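Local coordinates for carbohydrate-binding protein (Flavonifractor plautii, PDB 6N1B), which probably removes the acetyl group from N-acetylgalactosamine of the A blood group antigen, a step in converting A to universal O type blood, at residues F38-Y42 / A71-P75; E99-L103 / G158-G162. All blocks are in the same frame, centred on the assembly; numbering follows the deposited sequence.

Contacts 1 and 2 pack connecting loops of a five-bladed beta-propeller, one on a blade strand, one on another loop. Contact 1 lays the loop that follows the N-terminal strand over strand 67-75 of the first blade; contact 2 joins the loop leaving that blade after strand 87-91 to a loop of the second. Their centres lie 13 Å apart, and they meet where Pro39 CG packs 3.9 Å from Glu99 CD. Contact 1 is nearer the chain's centre: the side chain of Pro75 is about 12 Å from the bound galactose; those of Ala71 and, in contact 2, Trp161 are about 10 and 12 Å from calcium ions. No residue of either contact lines the glycan pocket.

Contact 1. Residues F38-Y42 / A71-P75; sequences FPAYY and AVYTP
Phe38 presents its ring edge to the face of Tyr73, a T-shaped pair that joins the loop before strand 52-60 to the middle strand of the first blade of a beta-propeller. The centroids are 5.0 Å apart and the planes make 64°, with Phe38 CD2 poised over the centre of the tyrosine ring. The hydroxyl end is held by a hydrogen bond: Tyr73 OH donates to Pro39 O at 2.6 Å, approaching in the carbonyl plane with a C=O...donor angle of 148°. Tyr73 reaches both partners because its CG stands between the backbone N and the carbonyl carbon (chi1 62°), which carries the ring across to the loop. One residue therefore has one face covered and its hydroxyl tied by consecutive residues, an arrangement that limits rotation of the ring.

The packing continues along the strand in both directions from Tyr73. Phe38 CE2 lies 4.3 Å from Ala71 CB, while the Pro75 ring is met by Ala40, whose CB is 3.8 Å from Pro75 CG, and by the edge of Tyr42, whose CD2 is 3.9 Å from Pro75 CB. Farther out, Phe38 and Tyr73 both touch Ile389 of strand 385-395, so the pair also bridges to the last blade, next to the first in the propeller ring. Tyr42 stacks with Tyr83, and its OH is hydrogen-bonded to both Ala48 O and Gln51 N.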
loop_
_atom_site.group_PDB
_atom_site.type_symbol
_atom_site.label_atom_id
_atom_site.label_comp_id
_atom_site.label_asym_id
_atom_site.label_seq_id
_atom_site.Cartn_x
_atom_site.Cartn_y
_atom_site.Cartn_z
ATOM N N PHE A 38 11.721 -4.294 8.324
ATOM C CA PHE A 38 11.919 -3.225 7.376
ATOM C C PHE A 38 12.735 -2.116 8.028
ATOM O O PHE A 38 12.389 -1.733 9.158
ATOM C CB PHE A 38 10.611 -2.636 6.865
ATOM C CG PHE A 38 9.791 -3.506 5.932
ATOM C CD1 PHE A 38 9.122 -4.682 6.285
ATOM C CD2 PHE A 38 9.730 -3.148 4.588
ATOM C CE1 PHE A 38 8.424 -5.439 5.358
ATOM C CE2 PHE A 38 9.045 -3.909 3.693
ATOM C CZ PHE A 38 8.420 -5.032 4.075
ATOM N N PRO A 39 13.751 -1.595 7.384
ATOM C CA PRO A 39 14.555 -0.533 7.978
ATOM C C PRO A 39 13.850 0.797 7.868
ATOM O O PRO A 39 13.226 1.111 6.848
ATOM C CB PRO A 39 15.834 -0.626 7.196
ATOM C CG PRO A 39 15.393 -1.061 5.851
ATOM C CD PRO A 39 14.245 -1.985 6.055
ATOM N N ALA A 40 13.870 1.595 8.890
ATOM C CA ALA A 40 13.426 2.945 8.820
ATOM C C ALA A 40 14.584 3.891 9.120
ATOM O O ALA A 40 15.380 3.682 10.047
ATOM C CB ALA A 40 12.312 3.264 9.815
ATOM N N TYR A 41 14.642 4.989 8.356
ATOM C CA TYR A 41 15.838 5.899 8.405
ATOM C C TYR A 41 15.902 6.708 9.679
ATOM O O TYR A 41 16.954 7.228 10.008
ATOM C CB TYR A 41 15.913 6.816 7.161
ATOM C CG TYR A 41 14.908 7.978 7.266
ATOM C CD1 TYR A 41 13.555 7.849 6.963
ATOM C CD2 TYR A 41 15.311 9.244 7.701
ATOM C CE1 TYR A 41 12.699 8.901 7.130
ATOM C CE2 TYR A 41 14.430 10.295 7.843
ATOM C CZ TYR A 41 13.115 10.075 7.526
ATOM O OH TYR A 41 12.221 11.137 7.668
ATOM N N TYR A 42 14.766 6.964 10.326
ATOM C CA TYR A 42 14.683 7.942 11.376
ATOM C C TYR A 42 15.398 7.522 12.647
ATOM O O TYR A 42 15.530 6.312 12.949
ATOM C CB TYR A 42 13.226 8.352 11.696
ATOM C CG TYR A 42 12.404 7.270 12.331
ATOM C CD1 TYR A 42 12.503 7.054 13.719
ATOM C CD2 TYR A 42 11.521 6.465 11.641
ATOM C CE1 TYR A 42 11.895 6.004 14.293
ATOM C CE2 TYR A 42 10.883 5.434 12.213
ATOM C CZ TYR A 42 11.017 5.187 13.557
ATOM O OH TYR A 42 10.367 4.087 14.148
ATOM N N ALA A 71 9.683 -3.681 -2.753
ATOM C CA ALA A 71 8.647 -3.104 -1.948
ATOM C C ALA A 71 8.933 -1.627 -1.754
ATOM O O ALA A 71 10.064 -1.204 -1.514
ATOM C CB ALA A 71 8.474 -3.829 -0.607
ATOM N N VAL A 72 7.834 -0.845 -1.749
ATOM C CA VAL A 72 7.868 0.530 -1.220
ATOM C C VAL A 72 7.059 0.559 0.076
ATOM O O VAL A 72 6.139 -0.256 0.239
ATOM C CB VAL A 72 7.331 1.509 -2.282
ATOM C CG1 VAL A 72 5.816 1.305 -2.583
ATOM C CG2 VAL A 72 7.647 3.006 -1.903
ATOM N N TYR A 73 7.424 1.421 0.991
ATOM C CA TYR A 73 6.754 1.473 2.261
ATOM C C TYR A 73 7.081 2.833 2.886
ATOM O O TYR A 73 7.886 3.621 2.364
ATOM C CB TYR A 73 7.239 0.327 3.200
ATOM C CG TYR A 73 8.703 0.378 3.545
ATOM C CD1 TYR A 73 9.686 0.024 2.603
ATOM C CD2 TYR A 73 9.140 0.849 4.732
ATOM C CE1 TYR A 73 11.001 0.148 2.879
ATOM C CE2 TYR A 73 10.522 0.986 5.023
ATOM C CZ TYR A 73 11.401 0.597 4.082
ATOM O OH TYR A 73 12.765 0.693 4.335
ATOM N N THR A 74 6.438 3.124 4.035
ATOM C CA THR A 74 6.779 4.392 4.768
ATOM C C THR A 74 6.998 4.062 6.230
ATOM O O THR A 74 6.125 3.468 6.873
ATOM C CB THR A 74 5.629 5.375 4.692
ATOM O OG1 THR A 74 4.378 4.698 4.976
ATOM C CG2 THR A 74 5.520 6.026 3.356
ATOM N N PRO A 75 8.110 4.505 6.793
ATOM C CA PRO A 75 8.169 4.576 8.211
ATOM C C PRO A 75 7.030 5.331 8.778
ATOM O O PRO A 75 6.424 6.196 8.125
ATOM C CB PRO A 75 9.503 5.394 8.482
ATOM C CG PRO A 75 10.316 5.110 7.223
ATOM C CD PRO A 75 9.277 5.137 6.149
#

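Contact 2. Residues E99-L103 / G158-G162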
loop_
_atom_site.group_PDB
_atom_site.type_symbol
_atom_site.label_atom_id
_atom_site.label_comp_id
_atom_site.label_asym_id
_atom_site.label_seq_id
_atom_site.Cartn_x
_atom_site.Cartn_y
_atom_site.Cartn_z
ATOM N N GLU A 99 18.197 -3.113 1.588
ATOM C CA GLU A 99 18.309 -1.895 0.800
ATOM C C GLU A 99 19.303 -2.168 -0.309
ATOM O O GLU A 99 20.453 -2.477 0.007
ATOM C CB GLU A 99 18.724 -0.721 1.722
ATOM C CG GLU A 99 17.751 -0.391 2.770
ATOM C CD GLU A 99 18.171 0.653 3.718
ATOM O OE1 GLU A 99 18.968 0.343 4.622
ATOM O OE2 GLU A 99 17.497 1.666 3.791
ATOM N N PRO A 100 18.915 -2.028 -1.584
ATOM C CA PRO A 100 19.890 -2.282 -2.643
ATOM C C PRO A 100 21.179 -1.461 -2.469
ATOM O O PRO A 100 21.170 -0.337 -1.998
ATOM C CB PRO A 100 19.168 -1.841 -3.939
ATOM C CG PRO A 100 17.653 -1.857 -3.577
ATOM C CD PRO A 100 17.556 -1.631 -2.079
ATOM N N GLU A 101 22.289 -2.003 -2.929
ATOM C CA GLU A 101 23.583 -1.322 -2.780
ATOM C C GLU A 101 23.531 -0.023 -3.539
ATOM O O GLU A 101 23.110 0.066 -4.736
ATOM C CB GLU A 101 24.642 -2.166 -3.380
ATOM C CG GLU A 101 25.981 -1.458 -3.275
ATOM C CD GLU A 101 27.150 -2.411 -3.344
ATOM O OE1 GLU A 101 27.231 -3.226 -4.301
ATOM O OE2 GLU A 101 27.983 -2.301 -2.404
ATOM N N GLY A 102 23.883 1.016 -2.853
ATOM C CA GLY A 102 23.860 2.371 -3.357
ATOM C C GLY A 102 22.604 3.157 -3.083
ATOM O O GLY A 102 22.623 4.387 -3.273
ATOM N N LEU A 103 21.513 2.499 -2.665
ATOM C CA LEU A 103 20.254 3.244 -2.419
ATOM C C LEU A 103 20.305 3.943 -1.073
ATOM O O LEU A 103 20.770 3.371 -0.109
ATOM C CB LEU A 103 19.136 2.255 -2.426
ATOM C CG LEU A 103 17.759 2.957 -2.199
ATOM C CD1 LEU A 103 16.756 2.696 -3.224
ATOM C CD2 LEU A 103 17.292 2.649 -0.912
ATOM N N GLY A 158 16.815 0.463 -9.779
ATOM C CA GLY A 158 16.439 0.065 -8.403
ATOM C C GLY A 158 17.085 0.893 -7.307
ATOM O O GLY A 158 16.744 0.780 -6.125
ATOM N N VAL A 159 18.058 1.730 -7.725
ATOM C CA VAL A 159 18.876 2.518 -6.823
ATOM C C VAL A 159 18.521 4.008 -6.819
ATOM O O VAL A 159 18.443 4.692 -5.785
ATOM C CB VAL A 159 20.431 2.297 -7.174
ATOM C CG1 VAL A 159 21.314 3.209 -6.377
ATOM C CG2 VAL A 159 20.801 0.861 -7.025
ATOM N N HIS A 160 18.325 4.559 -8.049
ATOM C CA HIS A 160 18.000 5.947 -8.248
ATOM C C HIS A 160 16.525 6.082 -8.692
ATOM O O HIS A 160 16.141 5.420 -9.663
ATOM C CB HIS A 160 18.937 6.522 -9.326
ATOM C CG HIS A 160 20.353 6.362 -8.965
ATOM N ND1 HIS A 160 21.105 5.355 -9.530
ATOM C CD2 HIS A 160 21.125 7.044 -8.145
ATOM C CE1 HIS A 160 22.349 5.442 -9.065
ATOM N NE2 HIS A 160 22.376 6.416 -8.156
ATOM N N TRP A 161 15.782 6.918 -7.945
ATOM C CA TRP A 161 14.355 7.028 -8.136
ATOM C C TRP A 161 13.994 8.505 -8.356
ATOM O O TRP A 161 14.273 9.337 -7.477
ATOM C CB TRP A 161 13.651 6.556 -6.805
ATOM C CG TRP A 161 13.901 5.079 -6.589
ATOM C CD1 TRP A 161 15.045 4.471 -6.081
ATOM C CD2 TRP A 161 12.964 4.022 -6.850
ATOM N NE1 TRP A 161 14.868 3.108 -6.096
ATOM C CE2 TRP A 161 13.605 2.766 -6.560
ATOM C CE3 TRP A 161 11.661 3.956 -7.400
ATOM C CZ2 TRP A 161 13.018 1.526 -6.829
ATOM C CZ3 TRP A 161 11.090 2.752 -7.611
ATOM C CH2 TRP A 161 11.763 1.505 -7.330
ATOM N N GLY A 162 13.392 8.791 -9.522
ATOM C CA GLY A 162 13.155 10.180 -9.858
ATOM C C GLY A 162 12.460 10.344 -11.199
ATOM O O GLY A 162 11.502 9.652 -11.533
#
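Val159 lays its two methyls against one side of the turn in 99-103, and van der Waals packing of this sort makes up the contact between the segments. Val159 CG2 comes within 3.3 Å of Glu101 O, and Val159 CG1 lies 3.5 Å from Gly102 C, so each branch has its own peptide to rest on. With CG1 anti to the backbone N (chi1 173°), the two branches are set along neighbouring peptides. Val159 CG1 also lies over one face of the His160 ring, offset toward its rim. Pro100 sets its CG 3.8 Å from Gly158 O.

The receiving bend is a type II beta turn from Pro100 to Leu103, closed by the backbone bond from Leu103 N to Pro100 O at 2.9 Å, with Gly102 at its positive-phi corner. It belongs to the linker from the first propeller blade to the second, whereas 158-162 follows strand 148-155 of the second.

A second kind of interaction is polar and internal to 158-162. Trp161 NE1 donates to Gly158 O at 3.0 Å, but the donor stands above the carbonyl plane, with a C=O...donor angle of only 96°. Leu103 covers this bond with a methyl: its CD1 lies 3.5 Å from both Trp161 NE1 and Gly158 O. Leu103 and the indole of Trp161 both touch Ile88 of strand 87-91.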